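Local coordinates for protein UDP-N-acetylglucosamine 2-epimerase (Methanocaldococcus jannaschii, PDB 4NES) that probably catalyses the reversible epimerisation at C-2 of UDP-N-acetylglucosamine to UDP-N-acetylmannosamine, and binds UDP-N-acetylglucosamine and UDP, at residues A[146-149]-A[150-153]; A[313-317]-A[318-322]; A[176-179]-A[180-183]; A[132-135]-A[136-140]; A[221-224]-A[225-229]. All coordinates share one frame; numbering follows the deposited sequence.

Contact 1. Residues A[146-149]-A[150-153]; sequences PTEI and AKNN
With chi1 at 63°, Thr147 sets OG1 between its own backbone N and carbonyl carbon, facing the first turn of helix 148-156, where it accepts from Ala150 N over 3.2 Å at a nearly straight 165°. Thr147 is thus the N-cap: its hydroxyl oxygen takes up an amide N-H that has no earlier turn to bond to. The main-chain oxygen of the same residue starts the regular pattern, accepting from Lys151 N at 3.1 Å, and the helix then continues with Asn152 N to Glu148 O and Asn153 N to Ile149 O. Ala150 CB touches both Pro146 and Thr147, 3.7 Å from Pro146 CD and 3.7 Å from Thr147 OG1.

On another side of the turn, Glu148 bends at chi2 (-70°) while Lys151 stays extended, and the two chains run side by side in the same direction. Glu148 OE1 comes to 3.8 Å of Lys151 CD, but the charged atoms are not in contact; a water bridges them, donating to Glu148 OE1 and accepting from Lys151 NZ, each at 2.9 Å. The direct salt bridge of Lys151 is with Glu161. Asn153 turns its amide to Gly119 O.

The helix is the crossover of the beta-alpha-beta unit formed by strands 142-145 and 164-166. Glu148 and Lys151 rest on strand 164-166, and Thr147 and Ile149 meet helix 313-316.

Contact 2. Residues A[313-317]-A[318-322]; sequences ETVEV and GANIL
Thr314 OG1 takes part in two hydrogen bonds: it accepts from Asn320 ND2 at 2.9 Å and bonds Arg311 O just before the helix. The amide bond is straight (168°), and the hydroxyl lies in the amide plane of Asn320, whose CG is anti to the backbone N (chi1 -170°), which lays the side chain alongside that of Thr314. Between these partners the chain leaves helix 313-316 through a Schellman motif and enters strand 320-322, the end of a beta-alpha-beta unit begun by strand 302-304. Two backbone bonds close the turn. Ala319 N reaches Thr314 O at 2.9 Å, nearly along the C=O axis, whereas Gly318 N meets Val315 O at 3.1 Å from above the carbonyl plane. Gly318 has a positive phi of 99°, at which a side chain would jam against Val317 O; glycine fits here for that reason.

The amide of Asn320 links the helix end to the neighbouring strand, because its OD1 bonds Thr304 OG1. Bonds of Ala319 with Cys302 and of Ile321 with Thr304 seat the backbone against that same strand. Val317 CG2 packs 4.0 Å from Ala319 CB. Val315 CA directs its hydrogen at Asn320 O, 3.5 Å away.

Contact 3. Residues A[176-179]-A[180-183]; sequences LQNL and KIAE
Glu183 meets Leu179, one turn back, at two places: its CG is 3.2 Å from Leu179 O, and OE2 lies by the methyls CD1 and CD2, 3.7 Å from Leu179 CD1. A chi1 of -69° sets Glu183 CG beside its own backbone N, which brings it back against that carbonyl oxygen. The two chains cross obliquely, so the leucine methyls border the carboxylate. An alanine in place of Glu183 is likely to uncover the Leu179 methyls and its carbonyl oxygen, and to lose the contact with Lys279. Ile181 reaches back to Gln177 and Asn178, its CD1 3.5 Å from Gln177 O and 4.0 Å from Asn178 OD1.

Backbone bonds hold this frame. Ala182 N donates to Asn178 O and Glu183 N to Leu179 O, both at 2.9 Å. Just before them the helix is kinked: Lys180 N finds no carbonyl in the turn behind, and a water fills in, donating to Leu176 O at 2.9 Å and accepting from Lys180 N at 3.2 Å. Asn178 is steadied by its ND2, bonded to Ala174 O.

Further out, Asn178 packs on helix 271-280 and Gln177 on helix 10-23. Helix 170-183 thus touches a helix of each domain, consistent with the interdomain connection of a GT-B fold.

Contact 4. Residues A[132-135]-A[136-140]; sequences NRVL and TDHIS
Asn132 O takes two donors from a single residue, Thr136: the hydroxyl OG1 at 2.8 Å and the backbone N at 3.0 Å, reaching it from opposite faces of the carbonyl plane. The hydroxyl can do this because chi1 of -64° puts OG1 beside the backbone N of Thr136, facing back along helix 128-138. The pattern repeats at the end of the helix, where Thr136 O accepts from Ile139 N and, at 2.8 Å, from Ser140 OG, again from opposite faces. Between them Asp137 N bonds Arg133 O at 2.9 Å and His138 N bonds Val134 O at 3.2 Å. The side chain of Asn132, bonded to Lys108 of the second subunit, is about 5 Å from bound UDP-N-acetylglucosamine at the nearest atoms.

Arg133 and Asp137 run side by side, yet their charged ends part company: Arg133 NE is 6.1 Å from Asp137 OD2. Arg133 is held by salt bridges to Asp95 and Glu130, while Asp137 bonds His115, Arg121 and the amide of Gly119.

His138 lies alongside Val134. Its CD2 edge points in plane at Val134 O, 3.1 Å away, and NE2 is bonded to Glu157. The ring also meets His138 of the second subunit, with planes at about 30°, and Leu135 packs on Leu135 of that subunit.

Hydroxyls thus give second bonds to two carbonyls near the helix end, and the buried charges of Arg133 and Asp137 are paired separately, which probably fixes this helix end at the dimer interface.

Contact 5. Residues A[221-224]-A[225-229]; sequences IVEG and IFEII
Val222 and Phe226 stand side by side on one flank of helix 215-232, pointing the same way. The valine's CG1 is anti to its backbone N (chi1 170°), which carries this methyl to the ring: CG1 is 3.6 Å from Phe226 CE1 and 3.8 Å from CD1. The same ring atom, Phe226 CD1, also lies 3.2 Å from Val222 O, which meets the ring obliquely while accepting from Phe226 N at 2.9 Å and 170°. An alanine at Phe226 would probably leave Val222 CG1 without its apolar partner and open a gap towards Asn260, on which the ring also rests.

On the next flank Glu223 bends at chi2 whereas Glu227 extends, and their carboxylates approach at an angle, planes 58° apart, with Glu223 OE2 3.5 Å from Glu227 OE1. Lys327, in salt bridges with Glu223 OE1 and Glu227 OE1, probably offsets the repulsion.

The third side is aliphatic. Ile225 CG1 lies 3.4 Å from Ile221 O and, more loosely, 4.5 Å from Ile221 CG2. Ile228 rests its CG1 3.5 Å from Gly224 O. Ile225 and Ile228 pack onto strands 201-205 and 283-286, and Ile228 also meets helix 327-338. A helix with an isoleucine face on the sheet and a charged flank turned to a neighbouring helix, which follows strand 201-205 and precedes strand 235-239 in the chain, belongs to the Rossmann-like second half of a GT-B fold.

How the contacts relate
Contact 4 is the buried member, polar inside and shared with the second subunit; the other four are partly buried and touch no second chain. Contacts 4 and 1 lie on successive helices, before and after strand 142-145 of the first sheet in the chain, whereas contacts 2 and 5 belong to the second, and contact 3 touches a helix of each half. Contacts 1 and 2 meet directly, Thr147 and Ile149 against Glu313 and Glu316, across the divide between the sheets. Chemistry follows place: contacts 1 and 2 show a helix start and a helix end, contact 3 a water-patched kink, contact 4 doubly bonded carbonyls and separately paired charges, contact 5 a regular mid-helix stretch.

Contact 1. Residues A[146-149]-A[150-153]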
# COMPACT_ATOMS: atom_id res chain seq x y z
N PRO A 146 10.75 -16.83 3.44
CA PRO A 146 11.97 -17.65 3.30
C PRO A 146 12.35 -18.37 4.59
O PRO A 146 13.02 -19.40 4.53
CB PRO A 146 13.04 -16.62 2.93
CG PRO A 146 12.54 -15.35 3.57
CD PRO A 146 11.04 -15.39 3.40
N THR A 147 11.91 -17.85 5.73
CA THR A 147 12.31 -18.39 7.03
C THR A 147 11.17 -18.27 8.04
O THR A 147 10.19 -17.56 7.82
CB THR A 147 13.47 -17.59 7.64
OG1 THR A 147 13.04 -16.24 7.88
CG2 THR A 147 14.69 -17.58 6.74
N GLU A 148 11.34 -18.95 9.17
CA GLU A 148 10.39 -18.84 10.26
C GLU A 148 10.35 -17.44 10.87
O GLU A 148 9.30 -17.00 11.32
CB GLU A 148 10.68 -19.89 11.33
CG GLU A 148 10.55 -21.33 10.83
CD GLU A 148 9.11 -21.74 10.55
OE1 GLU A 148 8.17 -21.02 10.95
OE2 GLU A 148 8.92 -22.80 9.93
N ILE A 149 11.49 -16.73 10.87
CA ILE A 149 11.53 -15.33 11.30
C ILE A 149 10.57 -14.48 10.47
O ILE A 149 9.78 -13.70 11.01
CB ILE A 149 12.94 -14.74 11.20
CG1 ILE A 149 13.85 -15.37 12.26
CG2 ILE A 149 12.90 -13.22 11.33
CD1 ILE A 149 13.29 -15.27 13.66
N ALA A 150 10.61 -14.66 9.16
CA ALA A 150 9.73 -13.94 8.25
C ALA A 150 8.27 -14.31 8.50
O ALA A 150 7.40 -13.43 8.53
CB ALA A 150 10.12 -14.23 6.80
N LYS A 151 7.99 -15.59 8.70
CA LYS A 151 6.62 -16.01 9.03
C LYS A 151 6.14 -15.33 10.31
O LYS A 151 5.02 -14.83 10.38
CB LYS A 151 6.52 -17.53 9.18
CG LYS A 151 5.19 -17.96 9.79
CD LYS A 151 4.97 -19.45 9.64
CE LYS A 151 3.64 -19.85 10.29
NZ LYS A 151 3.37 -21.31 10.11
N ASN A 152 7.00 -15.31 11.32
CA ASN A 152 6.63 -14.68 12.58
C ASN A 152 6.40 -13.17 12.44
O ASN A 152 5.51 -12.62 13.08
CB ASN A 152 7.66 -15.01 13.67
CG ASN A 152 7.55 -16.44 14.14
OD1 ASN A 152 6.49 -17.05 14.05
ND2 ASN A 152 8.65 -16.99 14.64
N ASN A 153 7.20 -12.52 11.59
CA ASN A 153 6.95 -11.11 11.26
C ASN A 153 5.55 -10.90 10.71
O ASN A 153 4.84 -9.95 11.10
CB ASN A 153 7.97 -10.61 10.24
CG ASN A 153 9.34 -10.42 10.83
OD1 ASN A 153 9.51 -10.35 12.06
ND2 ASN A 153 10.34 -10.32 9.97
O HOH W 1 5.66 -22.15 11.69

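Contact 2. Residues A[313-317]-A[318-322]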
# COMPACT_ATOMS: atom_id res chain seq x y z
N GLU A 313 18.97 -13.29 9.87
CA GLU A 313 19.45 -14.65 10.06
C GLU A 313 20.94 -14.76 9.69
O GLU A 313 21.67 -15.54 10.28
CB GLU A 313 18.59 -15.65 9.26
CG GLU A 313 17.09 -15.28 9.21
CD GLU A 313 16.79 -14.22 8.18
OE1 GLU A 313 17.75 -13.79 7.53
OE2 GLU A 313 15.59 -13.81 7.99
N THR A 314 21.39 -13.94 8.74
CA THR A 314 22.80 -13.95 8.36
C THR A 314 23.70 -13.45 9.49
O THR A 314 24.82 -13.92 9.67
CB THR A 314 23.06 -13.11 7.12
OG1 THR A 314 22.72 -11.74 7.38
CG2 THR A 314 22.23 -13.63 5.95
N VAL A 315 23.21 -12.48 10.26
CA VAL A 315 23.94 -12.00 11.42
C VAL A 315 23.82 -13.03 12.54
O VAL A 315 24.81 -13.33 13.21
CB VAL A 315 23.41 -10.63 11.90
CG1 VAL A 315 24.13 -10.18 13.16
CG2 VAL A 315 23.59 -9.58 10.80
N GLU A 316 22.62 -13.59 12.70
CA GLU A 316 22.32 -14.56 13.75
C GLU A 316 23.23 -15.81 13.65
O GLU A 316 23.73 -16.29 14.67
CB GLU A 316 20.80 -14.90 13.81
CG GLU A 316 19.84 -13.65 13.99
CD GLU A 316 18.35 -13.97 14.35
OE1 GLU A 316 18.11 -14.38 15.50
OE2 GLU A 316 17.42 -13.80 13.49
N VAL A 317 23.50 -16.30 12.44
CA VAL A 317 24.35 -17.49 12.27
C VAL A 317 25.85 -17.18 12.23
O VAL A 317 26.67 -18.10 12.22
CB VAL A 317 23.95 -18.34 11.02
CG1 VAL A 317 22.49 -18.72 11.08
CG2 VAL A 317 24.28 -17.61 9.72
N GLY A 318 26.20 -15.89 12.20
CA GLY A 318 27.58 -15.45 12.31
C GLY A 318 28.26 -15.11 10.99
O GLY A 318 29.46 -14.83 10.94
N ALA A 319 27.47 -15.12 9.92
CA ALA A 319 28.00 -14.96 8.57
C ALA A 319 28.18 -13.49 8.19
O ALA A 319 28.86 -13.20 7.21
CB ALA A 319 27.08 -15.66 7.57
N ASN A 320 27.59 -12.58 8.96
CA ASN A 320 27.40 -11.19 8.54
C ASN A 320 27.47 -10.30 9.77
O ASN A 320 27.15 -10.75 10.88
CB ASN A 320 26.02 -11.07 7.86
CG ASN A 320 25.79 -9.73 7.15
OD1 ASN A 320 26.71 -8.94 6.92
ND2 ASN A 320 24.53 -9.50 6.77
N ILE A 321 27.89 -9.06 9.57
CA ILE A 321 27.98 -8.08 10.65
C ILE A 321 27.60 -6.72 10.07
O ILE A 321 28.00 -6.40 8.95
CB ILE A 321 29.39 -8.07 11.28
CG1 ILE A 321 29.48 -7.06 12.42
CG2 ILE A 321 30.45 -7.84 10.21
CD1 ILE A 321 30.73 -7.23 13.24
N LEU A 322 26.83 -5.95 10.83
CA LEU A 322 26.39 -4.63 10.39
C LEU A 322 27.33 -3.54 10.89
O LEU A 322 27.65 -3.49 12.08
CB LEU A 322 24.99 -4.33 10.92
CG LEU A 322 23.92 -5.38 10.64
CD1 LEU A 322 22.58 -4.95 11.20
CD2 LEU A 322 23.81 -5.64 9.16

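Contact 3. Residues A[176-179]-A[180-183]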
# COMPACT_ATOMS: atom_id res chain seq x y z
N LEU A 176 22.55 -22.31 -6.45
CA LEU A 176 22.79 -23.74 -6.63
C LEU A 176 22.57 -24.25 -8.06
O LEU A 176 23.17 -25.27 -8.44
CB LEU A 176 21.92 -24.55 -5.66
CG LEU A 176 22.51 -24.98 -4.31
CD1 LEU A 176 23.30 -26.28 -4.48
CD2 LEU A 176 23.38 -23.89 -3.69
N GLN A 177 21.72 -23.59 -8.85
CA GLN A 177 21.54 -23.97 -10.26
C GLN A 177 22.69 -23.42 -11.12
O GLN A 177 23.07 -24.04 -12.12
CB GLN A 177 20.11 -23.65 -10.82
CG GLN A 177 19.56 -22.17 -10.74
CD GLN A 177 18.06 -21.95 -11.16
OE1 GLN A 177 17.72 -20.94 -11.81
NE2 GLN A 177 17.18 -22.87 -10.77
N ASN A 178 23.29 -22.30 -10.70
CA ASN A 178 24.21 -21.53 -11.55
C ASN A 178 25.70 -21.53 -11.18
O ASN A 178 26.54 -21.25 -12.04
CB ASN A 178 23.71 -20.09 -11.73
CG ASN A 178 22.41 -20.02 -12.51
OD1 ASN A 178 22.41 -20.16 -13.74
ND2 ASN A 178 21.31 -19.81 -11.81
N LEU A 179 26.05 -21.83 -9.93
CA LEU A 179 27.46 -21.82 -9.55
C LEU A 179 28.24 -22.87 -10.34
O LEU A 179 29.30 -22.57 -10.87
CB LEU A 179 27.66 -22.04 -8.04
CG LEU A 179 28.69 -21.18 -7.30
CD1 LEU A 179 29.30 -21.97 -6.15
CD2 LEU A 179 29.77 -20.63 -8.21
N LYS A 180 27.72 -24.08 -10.46
CA LYS A 180 28.46 -25.08 -11.22
C LYS A 180 28.52 -24.75 -12.72
O LYS A 180 29.52 -25.02 -13.36
CB LYS A 180 27.96 -26.51 -10.96
CG LYS A 180 26.58 -26.82 -11.49
CD LYS A 180 26.24 -28.31 -11.33
CE LYS A 180 25.36 -28.56 -10.11
NZ LYS A 180 24.93 -29.99 -9.99
N ILE A 181 27.47 -24.12 -13.25
CA ILE A 181 27.50 -23.62 -14.63
C ILE A 181 28.61 -22.60 -14.81
O ILE A 181 29.40 -22.67 -15.76
CB ILE A 181 26.16 -22.97 -15.04
CG1 ILE A 181 25.02 -24.00 -15.01
CG2 ILE A 181 26.27 -22.36 -16.43
CD1 ILE A 181 23.69 -23.47 -15.52
N ALA A 182 28.67 -21.63 -13.90
CA ALA A 182 29.70 -20.61 -13.94
C ALA A 182 31.10 -21.23 -13.88
O ALA A 182 31.97 -20.90 -14.69
CB ALA A 182 29.50 -19.63 -12.80
N GLU A 183 31.30 -22.14 -12.92
CA GLU A 183 32.59 -22.79 -12.73
C GLU A 183 33.06 -23.56 -13.96
O GLU A 183 34.27 -23.64 -14.22
CB GLU A 183 32.52 -23.73 -11.52
CG GLU A 183 32.39 -23.04 -10.18
CD GLU A 183 32.02 -24.01 -9.07
OE1 GLU A 183 31.61 -25.15 -9.38
OE2 GLU A 183 32.14 -23.63 -7.89
O HOH W 2 25.98 -25.80 -8.45

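Contact 4. Residues A[132-135]-A[136-140]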
# COMPACT_ATOMS: atom_id res chain seq x y z
N ASN A 132 7.48 -0.92 0.52
CA ASN A 132 6.98 -1.76 -0.56
C ASN A 132 6.64 -3.15 -0.07
O ASN A 132 5.60 -3.72 -0.42
CB ASN A 132 8.00 -1.85 -1.69
CG ASN A 132 8.12 -0.56 -2.48
OD1 ASN A 132 7.22 0.28 -2.45
ND2 ASN A 132 9.25 -0.40 -3.19
N ARG A 133 7.53 -3.72 0.73
CA ARG A 133 7.33 -5.09 1.17
C ARG A 133 6.19 -5.22 2.17
O ARG A 133 5.40 -6.15 2.08
CB ARG A 133 8.62 -5.66 1.76
CG ARG A 133 8.69 -7.18 1.77
CD ARG A 133 9.96 -7.69 2.46
NE ARG A 133 11.17 -7.01 2.00
CZ ARG A 133 11.75 -6.01 2.66
NH1 ARG A 133 11.26 -5.61 3.82
NH2 ARG A 133 12.85 -5.42 2.18
N VAL A 134 6.11 -4.29 3.11
CA VAL A 134 5.03 -4.31 4.10
C VAL A 134 3.67 -4.17 3.40
O VAL A 134 2.76 -4.97 3.65
CB VAL A 134 5.19 -3.21 5.16
CG1 VAL A 134 3.94 -3.09 6.03
CG2 VAL A 134 6.41 -3.47 6.04
N LEU A 135 3.55 -3.20 2.52
CA LEU A 135 2.28 -2.98 1.83
C LEU A 135 1.89 -4.19 0.98
O LEU A 135 0.76 -4.66 1.02
CB LEU A 135 2.34 -1.72 0.97
CG LEU A 135 2.53 -0.42 1.76
CD1 LEU A 135 2.42 0.76 0.82
CD2 LEU A 135 1.51 -0.30 2.88
N THR A 136 2.87 -4.72 0.24
CA THR A 136 2.61 -5.87 -0.60
C THR A 136 2.16 -7.07 0.23
O THR A 136 1.21 -7.78 -0.15
CB THR A 136 3.86 -6.24 -1.42
OG1 THR A 136 4.16 -5.17 -2.32
CG2 THR A 136 3.61 -7.50 -2.23
N ASP A 137 2.83 -7.30 1.36
CA ASP A 137 2.46 -8.43 2.21
C ASP A 137 1.00 -8.33 2.65
O ASP A 137 0.30 -9.34 2.73
CB ASP A 137 3.38 -8.54 3.44
CG ASP A 137 4.75 -9.10 3.12
OD1 ASP A 137 4.90 -9.76 2.08
OD2 ASP A 137 5.68 -8.89 3.93
N HIS A 138 0.52 -7.12 2.90
CA HIS A 138 -0.84 -6.96 3.39
C HIS A 138 -1.92 -7.05 2.33
O HIS A 138 -3.10 -7.03 2.66
CB HIS A 138 -0.95 -5.68 4.21
CG HIS A 138 -0.36 -5.81 5.56
ND1 HIS A 138 -1.09 -6.22 6.65
CD2 HIS A 138 0.92 -5.67 6.00
CE1 HIS A 138 -0.30 -6.29 7.71
NE2 HIS A 138 0.93 -5.96 7.33
N ILE A 139 -1.53 -7.15 1.06
CA ILE A 139 -2.52 -7.41 0.01
C ILE A 139 -2.27 -8.72 -0.73
O ILE A 139 -2.85 -8.96 -1.79
CB ILE A 139 -2.66 -6.23 -0.98
CG1 ILE A 139 -1.29 -5.75 -1.42
CG2 ILE A 139 -3.47 -5.10 -0.35
CD1 ILE A 139 -1.34 -4.63 -2.44
N SER A 140 -1.42 -9.57 -0.17
CA SER A 140 -1.09 -10.84 -0.82
C SER A 140 -2.01 -11.97 -0.38
O SER A 140 -2.41 -12.04 0.78
CB SER A 140 0.35 -11.24 -0.49
OG SER A 140 1.26 -10.37 -1.13

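Contact 5. Residues A[221-224]-A[225-229]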
# COMPACT_ATOMS: atom_id res chain seq x y z
N ILE A 221 31.44 6.25 3.76
CA ILE A 221 31.69 4.89 3.30
C ILE A 221 32.95 4.83 2.43
O ILE A 221 33.79 3.94 2.62
CB ILE A 221 30.47 4.35 2.53
CG1 ILE A 221 29.32 4.09 3.50
CG2 ILE A 221 30.83 3.06 1.78
CD1 ILE A 221 27.98 3.89 2.82
N VAL A 222 33.08 5.76 1.49
CA VAL A 222 34.30 5.85 0.69
C VAL A 222 35.56 6.01 1.56
O VAL A 222 36.55 5.32 1.33
CB VAL A 222 34.21 6.98 -0.36
CG1 VAL A 222 35.57 7.23 -1.00
CG2 VAL A 222 33.17 6.64 -1.41
N GLU A 223 35.50 6.89 2.56
CA GLU A 223 36.59 7.06 3.52
C GLU A 223 36.91 5.73 4.18
O GLU A 223 38.07 5.34 4.30
CB GLU A 223 36.18 8.06 4.61
CG GLU A 223 37.21 9.13 4.95
CD GLU A 223 38.35 8.64 5.83
OE1 GLU A 223 38.44 9.10 6.99
OE2 GLU A 223 39.17 7.82 5.35
N GLY A 224 35.86 5.03 4.61
CA GLY A 224 36.01 3.72 5.21
C GLY A 224 36.72 2.73 4.31
O GLY A 224 37.58 1.98 4.76
N ILE A 225 36.35 2.71 3.03
CA ILE A 225 37.00 1.80 2.09
C ILE A 225 38.48 2.16 1.89
O ILE A 225 39.33 1.28 1.89
CB ILE A 225 36.26 1.77 0.73
CG1 ILE A 225 34.83 1.25 0.91
CG2 ILE A 225 37.03 0.91 -0.26
CD1 ILE A 225 34.75 -0.19 1.41
N PHE A 226 38.77 3.45 1.74
CA PHE A 226 40.16 3.92 1.63
C PHE A 226 40.99 3.44 2.82
O PHE A 226 42.15 3.05 2.68
CB PHE A 226 40.19 5.44 1.58
CG PHE A 226 40.10 6.02 0.19
CD1 PHE A 226 39.03 5.75 -0.63
CD2 PHE A 226 41.09 6.89 -0.27
CE1 PHE A 226 38.95 6.30 -1.90
CE2 PHE A 226 41.01 7.44 -1.54
CZ PHE A 226 39.94 7.15 -2.35
N GLU A 227 40.38 3.47 4.01
CA GLU A 227 41.08 3.09 5.23
C GLU A 227 41.33 1.59 5.35
O GLU A 227 42.41 1.17 5.79
CB GLU A 227 40.30 3.60 6.43
CG GLU A 227 41.15 3.99 7.61
CD GLU A 227 40.40 4.87 8.56
OE1 GLU A 227 40.21 6.06 8.24
OE2 GLU A 227 40.00 4.37 9.63
N ILE A 228 40.33 0.78 4.98
CA ILE A 228 40.48 -0.67 4.90
C ILE A 228 41.69 -1.05 4.07
O ILE A 228 42.49 -1.90 4.45
CB ILE A 228 39.25 -1.33 4.21
CG1 ILE A 228 38.07 -1.47 5.15
CG2 ILE A 228 39.61 -2.70 3.63
CD1 ILE A 228 36.92 -2.21 4.51
N ILE A 229 41.79 -0.41 2.91
CA ILE A 229 42.86 -0.66 1.97
C ILE A 229 44.23 -0.39 2.60
O ILE A 229 45.16 -1.18 2.45
CB ILE A 229 42.68 0.23 0.74
CG1 ILE A 229 41.41 -0.17 -0.03
CG2 ILE A 229 43.92 0.17 -0.15
CD1 ILE A 229 40.97 0.85 -1.06